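Local structure of probable TonB-dependent siderophore receptor PiuA (Acinetobacter baumannii, 5FP1) at residues A[457-469]-A[507-519]. The protein probably takes up iron across the outer membrane by binding iron-chelating siderophores, and may bind ferric enterobactin with micromolar affinity. Numbering follows the deposited sequence.
Sequences AAYTAKNNSDFVT and TINANNQMIDPEE. With C8E ((hydroxyethyloxy)tri(ethyloxy)octane), chain E.
The phenol ring of Tyr-459 meets the 507-517 loop at Asn-509 and Ala-510: the carbonyl carbon C of Asn-509 lies at its edge, near the ring plane, while CE2 packs 3.6 Å from CB of Ala-510. Phe-450 of strand 433-450 stacks on this tyrosine. At the far end, the ring of Phe-467 crosses Pro-517 obliquely, CD1 to CG, and the proline also rests against Ser-465.

Between the rings, two amides tie the strand to the loop. The side chain of Gln-513, extended beyond CG, brings OE1 to 2.9 Å from Lys-462 N in a nearly straight bond (166°), while its NE2 turns back to Ala-510 O. One carboxamide thus grips strand backbone and loop, its rotation restrained by a bond at each end; waters at Thr-460 O and Lys-462 O also reach OE1. The other amide belongs to Asn-463: with CG anti to the backbone N (chi1 179°), it reaches across to the loop, where ND2 donates to Gln-513 O at 2.9 Å, from above the carbonyl plane, and more weakly to Ile-515 O. Ser-465 OG donates to Asn-463 OD1 at 2.6 Å, on a lone pair, and a water bridges OG to Ile-515 O. Ile-508 supplies apolar contacts: CD1 packs 3.9 Å from Asn-463 CB, and CG1 meets Ala-461 CB.

Asn-509 OD1 accepts from Asn-511 N in an Asx turn, followed by a type I turn from Asn-512 to Ile-515. The loop, connecting strands 482-493 and 518-531, thus folds back along strand 459-476, held beside the barrel wall of a TonB-dependent receptor.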
# COMPACT_ATOMS: atom_id res chain seq x y z
N ALA A 457 30.82 15.48 -6.94
CA ALA A 457 31.37 14.56 -7.91
C ALA A 457 30.53 13.27 -7.92
O ALA A 457 29.81 12.98 -6.98
CB ALA A 457 32.82 14.24 -7.58
N ALA A 458 30.67 12.51 -8.99
CA ALA A 458 30.11 11.17 -9.06
C ALA A 458 30.62 10.32 -7.90
O ALA A 458 31.78 10.38 -7.50
CB ALA A 458 30.45 10.51 -10.38
N TYR A 459 29.74 9.49 -7.36
CA TYR A 459 30.17 8.57 -6.34
C TYR A 459 29.25 7.37 -6.28
O TYR A 459 28.16 7.39 -6.87
CB TYR A 459 30.24 9.29 -4.98
CG TYR A 459 28.92 9.42 -4.25
CD1 TYR A 459 28.01 10.41 -4.59
CD2 TYR A 459 28.61 8.60 -3.18
CE1 TYR A 459 26.80 10.55 -3.93
CE2 TYR A 459 27.42 8.72 -2.51
CZ TYR A 459 26.52 9.71 -2.87
OH TYR A 459 25.35 9.84 -2.17
N THR A 460 29.73 6.30 -5.64
CA THR A 460 28.96 5.10 -5.43
C THR A 460 28.74 4.90 -3.93
O THR A 460 29.69 4.94 -3.13
CB THR A 460 29.68 3.88 -6.04
OG1 THR A 460 29.73 4.01 -7.48
CG2 THR A 460 29.01 2.57 -5.65
N ALA A 461 27.49 4.67 -3.55
CA ALA A 461 27.16 4.29 -2.18
C ALA A 461 26.80 2.83 -2.14
O ALA A 461 26.08 2.32 -3.02
CB ALA A 461 26.00 5.14 -1.65
N LYS A 462 27.27 2.12 -1.13
CA LYS A 462 26.95 0.70 -1.04
C LYS A 462 26.71 0.29 0.41
O LYS A 462 27.47 0.64 1.30
CB LYS A 462 28.08 -0.15 -1.64
CG LYS A 462 27.78 -1.63 -1.59
CD LYS A 462 28.61 -2.42 -2.58
CE LYS A 462 30.05 -2.50 -2.15
NZ LYS A 462 30.76 -3.54 -2.96
N ASN A 463 25.65 -0.45 0.64
CA ASN A 463 25.40 -1.04 1.96
C ASN A 463 25.40 -2.54 1.83
O ASN A 463 24.82 -3.09 0.89
CB ASN A 463 24.05 -0.59 2.48
CG ASN A 463 23.72 -1.18 3.83
OD1 ASN A 463 23.06 -2.22 3.92
ND2 ASN A 463 24.24 -0.57 4.88
N ASN A 464 26.03 -3.19 2.78
CA ASN A 464 25.91 -4.63 2.95
C ASN A 464 25.44 -4.84 4.38
O ASN A 464 26.05 -4.33 5.31
CB ASN A 464 27.27 -5.32 2.77
CG ASN A 464 27.69 -5.38 1.32
OD1 ASN A 464 27.28 -6.27 0.57
ND2 ASN A 464 28.44 -4.40 0.91
N SER A 465 24.34 -5.57 4.53
CA SER A 465 23.75 -5.84 5.85
C SER A 465 23.39 -7.31 5.84
O SER A 465 23.02 -7.88 4.81
CB SER A 465 22.47 -5.01 6.05
OG SER A 465 22.74 -3.61 6.10
N ASP A 466 23.53 -7.96 6.97
CA ASP A 466 22.93 -9.25 7.10
C ASP A 466 22.33 -9.36 8.49
O ASP A 466 22.84 -8.78 9.45
CB ASP A 466 23.90 -10.36 6.75
CG ASP A 466 24.79 -10.69 7.85
OD1 ASP A 466 25.67 -9.85 8.12
OD2 ASP A 466 24.59 -11.77 8.44
N PHE A 467 21.19 -10.01 8.60
CA PHE A 467 20.44 -9.88 9.85
C PHE A 467 19.55 -11.09 10.04
O PHE A 467 19.17 -11.76 9.08
CB PHE A 467 19.62 -8.57 9.87
CG PHE A 467 18.86 -8.29 8.59
CD1 PHE A 467 19.43 -7.54 7.57
CD2 PHE A 467 17.56 -8.73 8.43
CE1 PHE A 467 18.72 -7.26 6.41
CE2 PHE A 467 16.85 -8.47 7.27
CZ PHE A 467 17.43 -7.75 6.25
N VAL A 468 19.27 -11.40 11.29
CA VAL A 468 18.40 -12.52 11.61
C VAL A 468 17.17 -11.94 12.25
O VAL A 468 17.27 -11.09 13.14
CB VAL A 468 19.11 -13.47 12.61
CG1 VAL A 468 18.16 -14.56 13.12
CG2 VAL A 468 20.33 -14.07 11.93
N THR A 469 16.00 -12.40 11.82
CA THR A 469 14.77 -11.97 12.44
C THR A 469 13.96 -13.19 12.85
O THR A 469 14.20 -14.33 12.39
CB THR A 469 13.93 -11.08 11.50
OG1 THR A 469 13.68 -11.76 10.27
CG2 THR A 469 14.68 -9.82 11.21
N THR A 507 16.47 6.24 1.69
CA THR A 507 17.37 6.60 0.61
C THR A 507 18.82 6.56 1.12
O THR A 507 19.14 7.09 2.19
CB THR A 507 16.97 7.99 0.05
OG1 THR A 507 15.86 7.80 -0.85
CG2 THR A 507 18.12 8.65 -0.73
N ILE A 508 19.66 5.87 0.38
CA ILE A 508 21.06 5.71 0.71
C ILE A 508 21.86 6.90 0.17
O ILE A 508 21.52 7.50 -0.89
CB ILE A 508 21.62 4.37 0.13
CG1 ILE A 508 23.02 4.07 0.70
CG2 ILE A 508 21.64 4.41 -1.39
CD1 ILE A 508 23.54 2.68 0.39
N ASN A 509 22.89 7.27 0.92
CA ASN A 509 23.80 8.31 0.49
C ASN A 509 25.20 8.05 1.07
O ASN A 509 25.44 7.04 1.73
CB ASN A 509 23.27 9.70 0.83
CG ASN A 509 23.10 9.94 2.32
OD1 ASN A 509 23.95 9.60 3.10
ND2 ASN A 509 21.97 10.52 2.72
N ALA A 510 26.14 8.94 0.78
CA ALA A 510 27.54 8.73 1.19
C ALA A 510 27.62 8.55 2.69
O ALA A 510 28.46 7.81 3.17
CB ALA A 510 28.38 9.92 0.78
N ASN A 511 26.78 9.26 3.43
CA ASN A 511 26.93 9.35 4.87
C ASN A 511 26.16 8.30 5.69
O ASN A 511 26.48 8.11 6.86
CB ASN A 511 26.53 10.76 5.31
CG ASN A 511 27.29 11.81 4.53
OD1 ASN A 511 26.71 12.67 3.88
ND2 ASN A 511 28.62 11.68 4.52
N ASN A 512 25.19 7.62 5.10
CA ASN A 512 24.45 6.57 5.83
C ASN A 512 24.71 5.16 5.33
O ASN A 512 24.18 4.16 5.87
CB ASN A 512 22.95 6.89 5.86
CG ASN A 512 22.29 6.86 4.49
OD1 ASN A 512 22.86 6.36 3.51
ND2 ASN A 512 21.09 7.41 4.42
N GLN A 513 25.55 5.05 4.30
CA GLN A 513 25.73 3.78 3.60
C GLN A 513 26.33 2.70 4.48
O GLN A 513 26.12 1.53 4.22
CB GLN A 513 26.66 3.93 2.37
CG GLN A 513 28.12 4.25 2.69
CD GLN A 513 28.92 4.54 1.42
OE1 GLN A 513 29.02 3.70 0.54
NE2 GLN A 513 29.43 5.74 1.31
N MET A 514 27.06 3.09 5.53
CA MET A 514 27.71 2.11 6.39
C MET A 514 26.85 1.78 7.63
O MET A 514 27.22 0.95 8.44
CB MET A 514 29.11 2.61 6.84
CG MET A 514 29.11 3.73 7.84
SD MET A 514 28.27 5.26 7.38
CE MET A 514 29.37 5.93 6.12
N ILE A 515 25.69 2.41 7.77
CA ILE A 515 24.90 2.26 9.00
C ILE A 515 24.19 0.90 9.00
O ILE A 515 23.71 0.42 7.95
CB ILE A 515 23.90 3.43 9.16
CG1 ILE A 515 24.61 4.79 9.07
CG2 ILE A 515 23.16 3.35 10.49
CD1 ILE A 515 25.54 5.08 10.24
N ASP A 516 24.14 0.27 10.16
CA ASP A 516 23.46 -1.02 10.33
C ASP A 516 21.93 -0.81 10.21
O ASP A 516 21.43 0.31 10.31
CB ASP A 516 23.72 -1.62 11.72
CG ASP A 516 25.16 -2.13 11.91
OD1 ASP A 516 25.79 -2.61 10.95
OD2 ASP A 516 25.62 -2.09 13.04
N PRO A 517 21.20 -1.89 10.02
CA PRO A 517 19.75 -1.74 9.82
C PRO A 517 18.99 -1.21 11.02
O PRO A 517 19.40 -1.43 12.17
CB PRO A 517 19.28 -3.17 9.54
CG PRO A 517 20.47 -3.89 9.04
CD PRO A 517 21.67 -3.25 9.71
N GLU A 518 17.89 -0.54 10.75
CA GLU A 518 16.94 -0.19 11.80
C GLU A 518 16.37 -1.46 12.37
O GLU A 518 16.28 -2.47 11.68
CB GLU A 518 15.82 0.67 11.24
CG GLU A 518 16.29 2.03 10.72
CD GLU A 518 15.12 2.92 10.36
OE1 GLU A 518 14.21 2.47 9.62
OE2 GLU A 518 15.11 4.09 10.80
N GLU A 519 15.97 -1.41 13.63
CA GLU A 519 15.47 -2.58 14.32
C GLU A 519 14.14 -2.24 14.95
O GLU A 519 13.97 -1.17 15.56
CB GLU A 519 16.45 -3.03 15.41
CG GLU A 519 17.78 -3.50 14.88
CD GLU A 519 18.74 -3.83 16.02
OE1 GLU A 519 18.66 -4.92 16.57
OE2 GLU A 519 19.53 -2.96 16.41
C1 C8E E . 17.20 -20.25 9.25
C2 C8E E . 18.29 -19.24 9.54
C3 C8E E . 19.22 -19.76 10.62
C4 C8E E . 19.80 -18.64 11.49
C5 C8E E . 21.21 -18.26 11.05
C6 C8E E . 22.06 -17.75 12.21
C7 C8E E . 23.42 -17.24 11.72
C8 C8E E . 23.81 -15.91 12.37
O9 C8E E . 24.11 -14.95 11.35
C10 C8E E . 24.66 -13.74 11.88
C11 C8E E . 23.86 -12.53 11.38
O12 C8E E . 24.17 -11.33 12.09
C13 C8E E . 24.19 -11.45 13.51
C14 C8E E . 22.89 -12.07 14.03
O15 C8E E . 23.02 -12.42 15.41
C16 C8E E . 23.47 -13.76 15.61
C17 C8E E . 22.39 -14.56 16.34
O18 C8E E . 22.56 -15.94 16.07
C19 C8E E . 21.31 -16.62 16.08
C20 C8E E . 21.52 -18.12 15.89
O21 C8E E . 20.27 -18.72 15.55
O HOH W 1 30.44 2.53 -2.09
O HOH W 2 30.31 1.37 0.99
O HOH W 3 27.64 -1.41 4.52
O HOH W 4 21.56 -0.99 6.89